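Local coordinates for protein translation initiation factor 6 (Methanocaldococcus jannaschii, PDB 1G61) that binds the 50S ribosomal subunit and prevents it from joining the 30S subunit to form the 70S initiation complex, at residues 136-148 with 164-178. Sequence-based numbering, arbitrary orientation.
Sequences NVEVEIGTIAELP and HPLVEDDELEFLKSL
Within the alpha-beta fold of IF6, helix 169-178 runs roughly antiparallel to strand 138-141, an outer strand of a mixed three-stranded sheet, and its first turn grips the type I' turn Ile144-Leu147 through Glu171 and Ala145. The Glu171 chain is extended, with CG anti to the backbone N (chi1 177°), which carries the carboxylate across to the turn. There Glu171 OE1 accepts a hydrogen bond from Ala145 N at 2.9 Å. The bond is nearly straight (171°), on the syn side but 26° out of the carboxylate plane. Glu171 OE2 accepts from a water 2.5 Å away that also bonds Thr143 OG1 and Glu146 N. Replacing Glu171 with an alanine would probably leave the Ala145 N-H without its acceptor and the water without one of its holds. Ala145 is small enough to lay CB over the His164 ring face, a CH-pi contact 3.9 Å from the centroid, while His164 ND1 accepts a hydrogen bond from Leu166 N in the ring plane, fixing the ring's rotation. Branched Ile144 sends CG2 to Val167 CG2 (3.7 Å) and CD1 to Leu175 CD1 (3.5 Å). At the strand, Leu178 CD1 meets the Glu138 carboxylate carbon CD and the Glu140 methylene CG; a water links Glu138 OE1 to Leu178 O. One direct hydrogen bond thus ties helix to turn, waters extend the polar link, and apolar side chains pack beside it.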
ATOM      1  N   ASN A 136     -12.873  -5.400   6.066  1.00  7.29           N
ATOM      2  CA  ASN A 136     -14.089  -5.984   5.534  1.00  7.20           C
ATOM      3  C   ASN A 136     -13.804  -6.876   4.351  1.00  7.49           C
ATOM      4  O   ASN A 136     -14.570  -6.894   3.370  1.00 10.04           O
ATOM      5  CB  ASN A 136     -15.136  -4.902   5.167  1.00  8.12           C
ATOM      6  CG  ASN A 136     -16.509  -5.475   4.875  1.00  9.12           C
ATOM      7  OD1 ASN A 136     -17.226  -4.974   3.980  1.00 14.02           O
ATOM      8  ND2 ASN A 136     -16.871  -6.459   5.641  1.00 13.00           N
ATOM      9  N   VAL A 137     -12.734  -7.663   4.420  1.00  6.98           N
ATOM     10  CA  VAL A 137     -12.374  -8.638   3.408  1.00  8.36           C
ATOM     11  C   VAL A 137     -11.858  -9.918   4.089  1.00  8.10           C
ATOM     12  O   VAL A 137     -11.541  -9.914   5.277  1.00  8.52           O
ATOM     13  CB  VAL A 137     -11.290  -8.140   2.448  1.00  8.64           C
ATOM     14  CG1 VAL A 137     -11.749  -6.936   1.615  1.00  9.38           C
ATOM     15  CG2 VAL A 137     -10.020  -7.775   3.221  1.00  9.60           C
ATOM     16  N   GLU A 138     -11.782 -10.967   3.287  1.00  8.67           N
ATOM     17  CA  GLU A 138     -11.129 -12.177   3.756  1.00  9.04           C
ATOM     18  C   GLU A 138      -9.702 -11.862   4.146  1.00  7.44           C
ATOM     19  O   GLU A 138      -9.000 -11.236   3.307  1.00  8.61           O
ATOM     20  CB  GLU A 138     -11.142 -13.198   2.604  1.00 10.89           C
ATOM     21  CG  GLU A 138     -10.312 -14.450   2.993  1.00 16.03           C
ATOM     22  CD  GLU A 138     -10.006 -15.369   1.850  1.00 16.52           C
ATOM     23  OE1 GLU A 138     -10.409 -15.132   0.683  1.00 16.72           O
ATOM     24  OE2 GLU A 138      -9.382 -16.439   2.056  1.00 18.90           O
ATOM     25  N   VAL A 139      -9.252 -12.313   5.305  1.00  7.87           N
ATOM     26  CA  VAL A 139      -7.854 -12.136   5.753  1.00  7.94           C
ATOM     27  C   VAL A 139      -7.210 -13.487   5.937  1.00  8.43           C
ATOM     28  O   VAL A 139      -7.814 -14.383   6.539  1.00 10.74           O
ATOM     29  CB  VAL A 139      -7.817 -11.356   7.092  1.00  8.30           C
ATOM     30  CG1 VAL A 139      -6.391 -11.295   7.640  1.00 12.40           C
ATOM     31  CG2 VAL A 139      -8.374  -9.939   6.867  1.00 10.78           C
ATOM     32  N   GLU A 140      -6.014 -13.678   5.381  1.00  7.28           N
ATOM     33  CA  GLU A 140      -5.232 -14.881   5.642  1.00  7.70           C
ATOM     34  C   GLU A 140      -3.864 -14.478   6.187  1.00  7.85           C
ATOM     35  O   GLU A 140      -3.369 -13.364   5.915  1.00  9.38           O
ATOM     36  CB  GLU A 140      -5.014 -15.691   4.343  1.00 11.07           C
ATOM     37  CG  GLU A 140      -6.328 -16.139   3.720  1.00 14.19           C
ATOM     38  CD  GLU A 140      -7.162 -17.014   4.623  1.00 20.90           C
ATOM     39  OE1 GLU A 140      -6.632 -17.633   5.583  1.00 24.02           O
ATOM     40  OE2 GLU A 140      -8.393 -17.136   4.399  1.00 22.05           O
ATOM     41  N   ILE A 141      -3.240 -15.370   6.944  1.00  7.91           N
ATOM     42  CA  ILE A 141      -1.917 -15.134   7.511  1.00  6.66           C
ATOM     43  C   ILE A 141      -0.899 -15.776   6.601  1.00  7.67           C
ATOM     44  O   ILE A 141      -1.105 -16.927   6.137  1.00 10.37           O
ATOM     45  CB  ILE A 141      -1.875 -15.733   8.936  1.00  9.25           C
ATOM     46  CG1 ILE A 141      -2.788 -14.965   9.913  1.00 11.31           C
ATOM     47  CG2 ILE A 141      -0.441 -15.840   9.390  1.00 11.84           C
ATOM     48  CD1 ILE A 141      -3.168 -15.720  11.179  1.00 15.16           C
ATOM     49  N   GLY A 142       0.232 -15.105   6.348  1.00  7.68           N
ATOM     50  CA  GLY A 142       1.269 -15.820   5.581  1.00  9.35           C
ATOM     51  C   GLY A 142       2.422 -14.893   5.288  1.00  7.34           C
ATOM     52  O   GLY A 142       2.540 -13.799   5.899  1.00  8.57           O
ATOM     53  N   THR A 143       3.266 -15.333   4.365  1.00  8.60           N
ATOM     54  CA  THR A 143       4.513 -14.655   3.997  1.00  7.23           C
ATOM     55  C   THR A 143       4.540 -14.414   2.492  1.00  7.71           C
ATOM     56  O   THR A 143       3.645 -14.897   1.799  1.00 10.58           O
ATOM     57  CB  THR A 143       5.725 -15.504   4.416  1.00  8.93           C
ATOM     58  OG1 THR A 143       5.555 -16.830   3.886  1.00  9.87           O
ATOM     59  CG2 THR A 143       5.757 -15.689   5.933  1.00 11.41           C
ATOM     60  N   ILE A 144       5.547 -13.701   2.012  1.00  7.89           N
ATOM     61  CA  ILE A 144       5.818 -13.514   0.591  1.00  7.84           C
ATOM     62  C   ILE A 144       7.277 -13.838   0.368  1.00  8.23           C
ATOM     63  O   ILE A 144       8.111 -13.148   0.970  1.00  8.71           O
ATOM     64  CB  ILE A 144       5.501 -12.068   0.108  1.00  9.81           C
ATOM     65  CG1 ILE A 144       4.043 -11.703   0.256  1.00 15.26           C
ATOM     66  CG2 ILE A 144       6.031 -11.863  -1.323  1.00  9.98           C
ATOM     67  CD1 ILE A 144       3.171 -12.123  -0.886  1.00 20.33           C
ATOM     68  N   ALA A 145       7.551 -14.870  -0.446  1.00  8.44           N
ATOM     69  CA  ALA A 145       8.942 -15.273  -0.718  1.00 10.16           C
ATOM     70  C   ALA A 145       9.611 -15.526   0.628  1.00 10.33           C
ATOM     71  O   ALA A 145      10.771 -15.138   0.799  1.00 11.82           O
ATOM     72  CB  ALA A 145       9.684 -14.257  -1.549  1.00 11.28           C
ATOM     73  N   GLU A 146       8.924 -16.132   1.587  1.00 10.69           N
ATOM     74  CA  GLU A 146       9.412 -16.497   2.917  1.00 11.59           C
ATOM     75  C   GLU A 146       9.535 -15.319   3.870  1.00 10.26           C
ATOM     76  O   GLU A 146       9.919 -15.509   5.038  1.00 13.69           O
ATOM     77  CB  GLU A 146      10.788 -17.208   2.883  1.00 12.44           C
ATOM     78  CG  GLU A 146      10.848 -18.332   1.837  1.00 16.23           C
ATOM     79  CD  GLU A 146      12.083 -19.205   1.988  1.00 19.26           C
ATOM     80  OE1 GLU A 146      13.054 -19.024   1.206  1.00 22.50           O
ATOM     81  OE2 GLU A 146      12.029 -20.079   2.875  1.00 26.97           O
ATOM     82  N   LEU A 147       9.214 -14.106   3.454  1.00  9.06           N
ATOM     83  CA  LEU A 147       9.340 -12.906   4.275  1.00  8.29           C
ATOM     84  C   LEU A 147       8.036 -12.490   4.915  1.00  8.45           C
ATOM     85  O   LEU A 147       6.986 -12.503   4.264  1.00  9.00           O
ATOM     86  CB  LEU A 147       9.857 -11.736   3.400  1.00  9.39           C
ATOM     87  CG  LEU A 147      11.212 -12.042   2.704  1.00 10.84           C
ATOM     88  CD1 LEU A 147      11.504 -10.949   1.684  1.00 14.35           C
ATOM     89  CD2 LEU A 147      12.314 -12.189   3.743  1.00 18.09           C
ATOM     90  N   PRO A 148       8.025 -12.166   6.206  1.00  9.30           N
ATOM     91  CA  PRO A 148       6.779 -11.815   6.879  1.00  9.03           C
ATOM     92  C   PRO A 148       6.343 -10.369   6.623  1.00  8.03           C
ATOM     93  O   PRO A 148       5.169 -10.050   6.905  1.00  8.48           O
ATOM     94  CB  PRO A 148       7.108 -12.073   8.351  1.00 11.80           C
ATOM     95  CG  PRO A 148       8.574 -11.717   8.433  1.00 14.09           C
ATOM     96  CD  PRO A 148       9.177 -12.207   7.135  1.00 11.53           C
ATOM     97  N   HIS A 164       7.661  -9.741  -5.028  1.00  7.51           N
ATOM     98  CA  HIS A 164       9.058 -10.113  -4.952  1.00  7.97           C
ATOM     99  C   HIS A 164       9.392 -11.172  -5.999  1.00  7.35           C
ATOM    100  O   HIS A 164       8.611 -12.116  -6.229  1.00  8.29           O
ATOM    101  CB  HIS A 164       9.245 -10.709  -3.532  1.00  9.57           C
ATOM    102  CG  HIS A 164      10.658 -10.997  -3.140  1.00  9.37           C
ATOM    103  ND1 HIS A 164      11.474 -11.936  -3.744  1.00  9.13           N
ATOM    104  CD2 HIS A 164      11.389 -10.409  -2.159  1.00  9.56           C
ATOM    105  CE1 HIS A 164      12.661 -11.915  -3.115  1.00  9.24           C
ATOM    106  NE2 HIS A 164      12.628 -10.998  -2.153  1.00  9.37           N
ATOM    107  N   PRO A 165      10.558 -11.032  -6.632  1.00  8.91           N
ATOM    108  CA  PRO A 165      10.903 -11.938  -7.753  1.00  9.67           C
ATOM    109  C   PRO A 165      11.041 -13.396  -7.353  1.00  9.05           C
ATOM    110  O   PRO A 165      11.026 -14.260  -8.284  1.00 12.91           O
ATOM    111  CB  PRO A 165      12.228 -11.350  -8.270  1.00  9.74           C
ATOM    112  CG  PRO A 165      12.779 -10.564  -7.168  1.00 11.83           C
ATOM    113  CD  PRO A 165      11.617 -10.034  -6.364  1.00  9.35           C
ATOM    114  N   LEU A 166      11.199 -13.761  -6.087  1.00 10.46           N
ATOM    115  CA  LEU A 166      11.448 -15.152  -5.707  1.00 10.28           C
ATOM    116  C   LEU A 166      10.193 -15.871  -5.269  1.00 10.15           C
ATOM    117  O   LEU A 166      10.249 -16.982  -4.721  1.00 14.28           O
ATOM    118  CB  LEU A 166      12.531 -15.259  -4.612  1.00 11.29           C
ATOM    119  CG  LEU A 166      13.914 -14.791  -5.090  1.00 11.72           C
ATOM    120  CD1 LEU A 166      14.939 -14.958  -3.981  1.00 15.65           C
ATOM    121  CD2 LEU A 166      14.318 -15.520  -6.370  1.00 15.43           C
ATOM    122  N   VAL A 167       9.029 -15.310  -5.523  1.00 10.73           N
ATOM    123  CA  VAL A 167       7.768 -16.015  -5.229  1.00 10.97           C
ATOM    124  C   VAL A 167       7.595 -17.176  -6.190  1.00 12.85           C
ATOM    125  O   VAL A 167       7.741 -17.055  -7.423  1.00 15.56           O
ATOM    126  CB  VAL A 167       6.587 -15.038  -5.355  1.00 10.11           C
ATOM    127  CG1 VAL A 167       5.266 -15.779  -5.335  1.00 12.11           C
ATOM    128  CG2 VAL A 167       6.607 -14.014  -4.244  1.00 10.93           C
ATOM    129  N   GLU A 168       7.280 -18.352  -5.627  1.00 12.24           N
ATOM    130  CA  GLU A 168       7.144 -19.551  -6.456  1.00 13.26           C
ATOM    131  C   GLU A 168       5.724 -19.645  -7.003  1.00 12.70           C
ATOM    132  O   GLU A 168       4.807 -19.027  -6.459  1.00 12.07           O
ATOM    133  CB  GLU A 168       7.533 -20.784  -5.608  1.00 19.53           C
ATOM    134  CG  GLU A 168       9.002 -20.784  -5.234  1.00 22.14           C
ATOM    135  CD  GLU A 168       9.521 -21.911  -4.399  1.00 29.87           C
ATOM    136  OE1 GLU A 168       8.901 -22.999  -4.352  1.00 42.81           O
ATOM    137  OE2 GLU A 168      10.593 -21.718  -3.756  1.00 42.37           O
ATOM    138  N   ASP A 169       5.486 -20.450  -8.046  1.00 15.08           N
ATOM    139  CA  ASP A 169       4.229 -20.499  -8.719  1.00 15.21           C
ATOM    140  C   ASP A 169       3.086 -20.881  -7.775  1.00 14.15           C
ATOM    141  O   ASP A 169       1.988 -20.330  -7.973  1.00 13.09           O
ATOM    142  CB  ASP A 169       4.258 -21.480  -9.918  1.00 18.18           C
ATOM    143  CG  ASP A 169       5.295 -21.090 -10.953  1.00 21.94           C
ATOM    144  OD1 ASP A 169       5.655 -19.901 -11.055  1.00 27.63           O
ATOM    145  OD2 ASP A 169       5.679 -22.057 -11.675  1.00 33.06           O
ATOM    146  N   ASP A 170       3.290 -21.785  -6.832  1.00 13.79           N
ATOM    147  CA  ASP A 170       2.181 -22.193  -5.974  1.00 13.79           C
ATOM    148  C   ASP A 170       1.746 -21.022  -5.112  1.00  9.86           C
ATOM    149  O   ASP A 170       0.528 -20.851  -4.871  1.00 11.33           O
ATOM    150  CB  ASP A 170       2.539 -23.398  -5.123  1.00 16.35           C
ATOM    151  CG  ASP A 170       3.849 -23.229  -4.411  1.00 20.33           C
ATOM    152  OD1 ASP A 170       4.506 -22.170  -4.503  1.00 22.82           O
ATOM    153  OD2 ASP A 170       4.232 -24.210  -3.754  1.00 24.10           O
ATOM    154  N   GLU A 171       2.679 -20.190  -4.683  1.00 11.07           N
ATOM    155  CA  GLU A 171       2.344 -19.017  -3.871  1.00 10.40           C
ATOM    156  C   GLU A 171       1.701 -17.946  -4.728  1.00 10.02           C
ATOM    157  O   GLU A 171       0.746 -17.284  -4.316  1.00  9.80           O
ATOM    158  CB  GLU A 171       3.619 -18.516  -3.186  1.00 10.88           C
ATOM    159  CG  GLU A 171       3.359 -17.227  -2.380  1.00 11.83           C
ATOM    160  CD  GLU A 171       4.506 -17.045  -1.403  1.00 12.42           C
ATOM    161  OE1 GLU A 171       5.566 -16.527  -1.785  1.00 12.70           O
ATOM    162  OE2 GLU A 171       4.360 -17.504  -0.244  1.00 17.28           O
ATOM    163  N   LEU A 172       2.166 -17.774  -5.970  1.00 10.76           N
ATOM    164  CA  LEU A 172       1.536 -16.845  -6.901  1.00 10.26           C
ATOM    165  C   LEU A 172       0.064 -17.232  -7.144  1.00  9.47           C
ATOM    166  O   LEU A 172      -0.812 -16.386  -7.141  1.00 10.57           O
ATOM    167  CB  LEU A 172       2.309 -16.787  -8.215  1.00 13.19           C
ATOM    168  CG  LEU A 172       2.454 -15.487  -8.959  1.00 18.06           C
ATOM    169  CD1 LEU A 172       3.252 -14.431  -8.205  1.00 15.26           C
ATOM    170  CD2 LEU A 172       3.125 -15.761 -10.291  1.00 22.86           C
ATOM    171  N   GLU A 173      -0.238 -18.522  -7.330  1.00  9.33           N
ATOM    172  CA  GLU A 173      -1.619 -18.954  -7.472  1.00 10.72           C
ATOM    173  C   GLU A 173      -2.439 -18.663  -6.230  1.00  8.72           C
ATOM    174  O   GLU A 173      -3.596 -18.208  -6.309  1.00  9.96           O
ATOM    175  CB  GLU A 173      -1.748 -20.454  -7.797  1.00 13.19           C
ATOM    176  CG  GLU A 173      -3.157 -20.792  -8.277  1.00 21.63           C
ATOM    177  CD  GLU A 173      -3.862 -19.772  -9.152  1.00 35.74           C
ATOM    178  OE1 GLU A 173      -3.328 -19.495 -10.263  1.00 38.01           O
ATOM    179  OE2 GLU A 173      -4.954 -19.247  -8.770  1.00 38.84           O
ATOM    180  N   PHE A 174      -1.917 -18.877  -5.033  1.00  8.77           N
ATOM    181  CA  PHE A 174      -2.576 -18.525  -3.783  1.00  7.70           C
ATOM    182  C   PHE A 174      -2.894 -17.053  -3.704  1.00  7.81           C
ATOM    183  O   PHE A 174      -4.002 -16.681  -3.315  1.00  9.21           O
ATOM    184  CB  PHE A 174      -1.645 -18.980  -2.642  1.00  9.48           C
ATOM    185  CG  PHE A 174      -2.095 -18.430  -1.286  1.00  7.86           C
ATOM    186  CD1 PHE A 174      -3.147 -18.959  -0.553  1.00  9.84           C
ATOM    187  CD2 PHE A 174      -1.427 -17.330  -0.769  1.00 10.13           C
ATOM    188  CE1 PHE A 174      -3.514 -18.411   0.673  1.00 11.01           C
ATOM    189  CE2 PHE A 174      -1.806 -16.802   0.455  1.00 10.71           C
ATOM    190  CZ  PHE A 174      -2.855 -17.323   1.190  1.00 11.29           C
ATOM    191  N   LEU A 175      -1.918 -16.195  -4.028  1.00  7.95           N
ATOM    192  CA  LEU A 175      -2.143 -14.745  -3.962  1.00  7.52           C
ATOM    193  C   LEU A 175      -3.192 -14.295  -4.966  1.00  7.57           C
ATOM    194  O   LEU A 175      -4.053 -13.458  -4.721  1.00  8.98           O
ATOM    195  CB  LEU A 175      -0.835 -13.993  -4.220  1.00  8.53           C
ATOM    196  CG  LEU A 175       0.227 -14.255  -3.134  1.00  8.84           C
ATOM    197  CD1 LEU A 175       1.594 -13.734  -3.591  1.00 11.31           C
ATOM    198  CD2 LEU A 175      -0.145 -13.721  -1.755  1.00 10.39           C
ATOM    199  N   LYS A 176      -3.125 -14.880  -6.157  1.00  9.56           N
ATOM    200  CA  LYS A 176      -4.099 -14.523  -7.198  1.00 10.07           C
ATOM    201  C   LYS A 176      -5.491 -14.836  -6.712  1.00 10.08           C
ATOM    202  O   LYS A 176      -6.436 -14.065  -6.924  1.00 11.76           O
ATOM    203  CB  LYS A 176      -3.714 -15.252  -8.486  1.00 12.89           C
ATOM    204  CG  LYS A 176      -4.537 -14.820  -9.670  1.00 17.61           C
ATOM    205  CD  LYS A 176      -4.036 -15.606 -10.889  1.00 17.09           C
ATOM    206  CE  LYS A 176      -4.717 -15.028 -12.118  1.00 22.44           C
ATOM    207  NZ  LYS A 176      -4.657 -16.048 -13.194  1.00 25.79           N
ATOM    208  N   SER A 177      -5.656 -15.981  -6.049  1.00 10.29           N
ATOM    209  CA  SER A 177      -6.946 -16.414  -5.525  1.00  9.83           C
ATOM    210  C   SER A 177      -7.374 -15.535  -4.368  1.00 11.21           C
ATOM    211  O   SER A 177      -8.523 -15.074  -4.276  1.00 11.87           O
ATOM    212  CB  SER A 177      -6.826 -17.903  -5.115  1.00 14.37           C
ATOM    213  OG  SER A 177      -8.004 -18.305  -4.467  1.00 21.23           O
ATOM    214  N   LEU A 178      -6.461 -15.233  -3.416  1.00  8.03           N
ATOM    215  CA  LEU A 178      -6.775 -14.437  -2.234  1.00  8.03           C
ATOM    216  C   LEU A 178      -7.245 -13.035  -2.604  1.00  7.44           C
ATOM    217  O   LEU A 178      -8.184 -12.491  -2.044  1.00  8.86           O
ATOM    218  CB  LEU A 178      -5.549 -14.332  -1.303  1.00  8.02           C
ATOM    219  CG  LEU A 178      -5.684 -13.438  -0.082  1.00  7.82           C
ATOM    220  CD1 LEU A 178      -6.826 -13.881   0.821  1.00 11.74           C
ATOM    221  CD2 LEU A 178      -4.343 -13.421   0.658  1.00 10.57           C
TER
HETATM  222  O   HOH W   1     -10.784 -13.114  -1.335  1.00 16.91           O
HETATM  223  O   HOH W   2       6.309 -17.298   1.377  1.00 13.86           O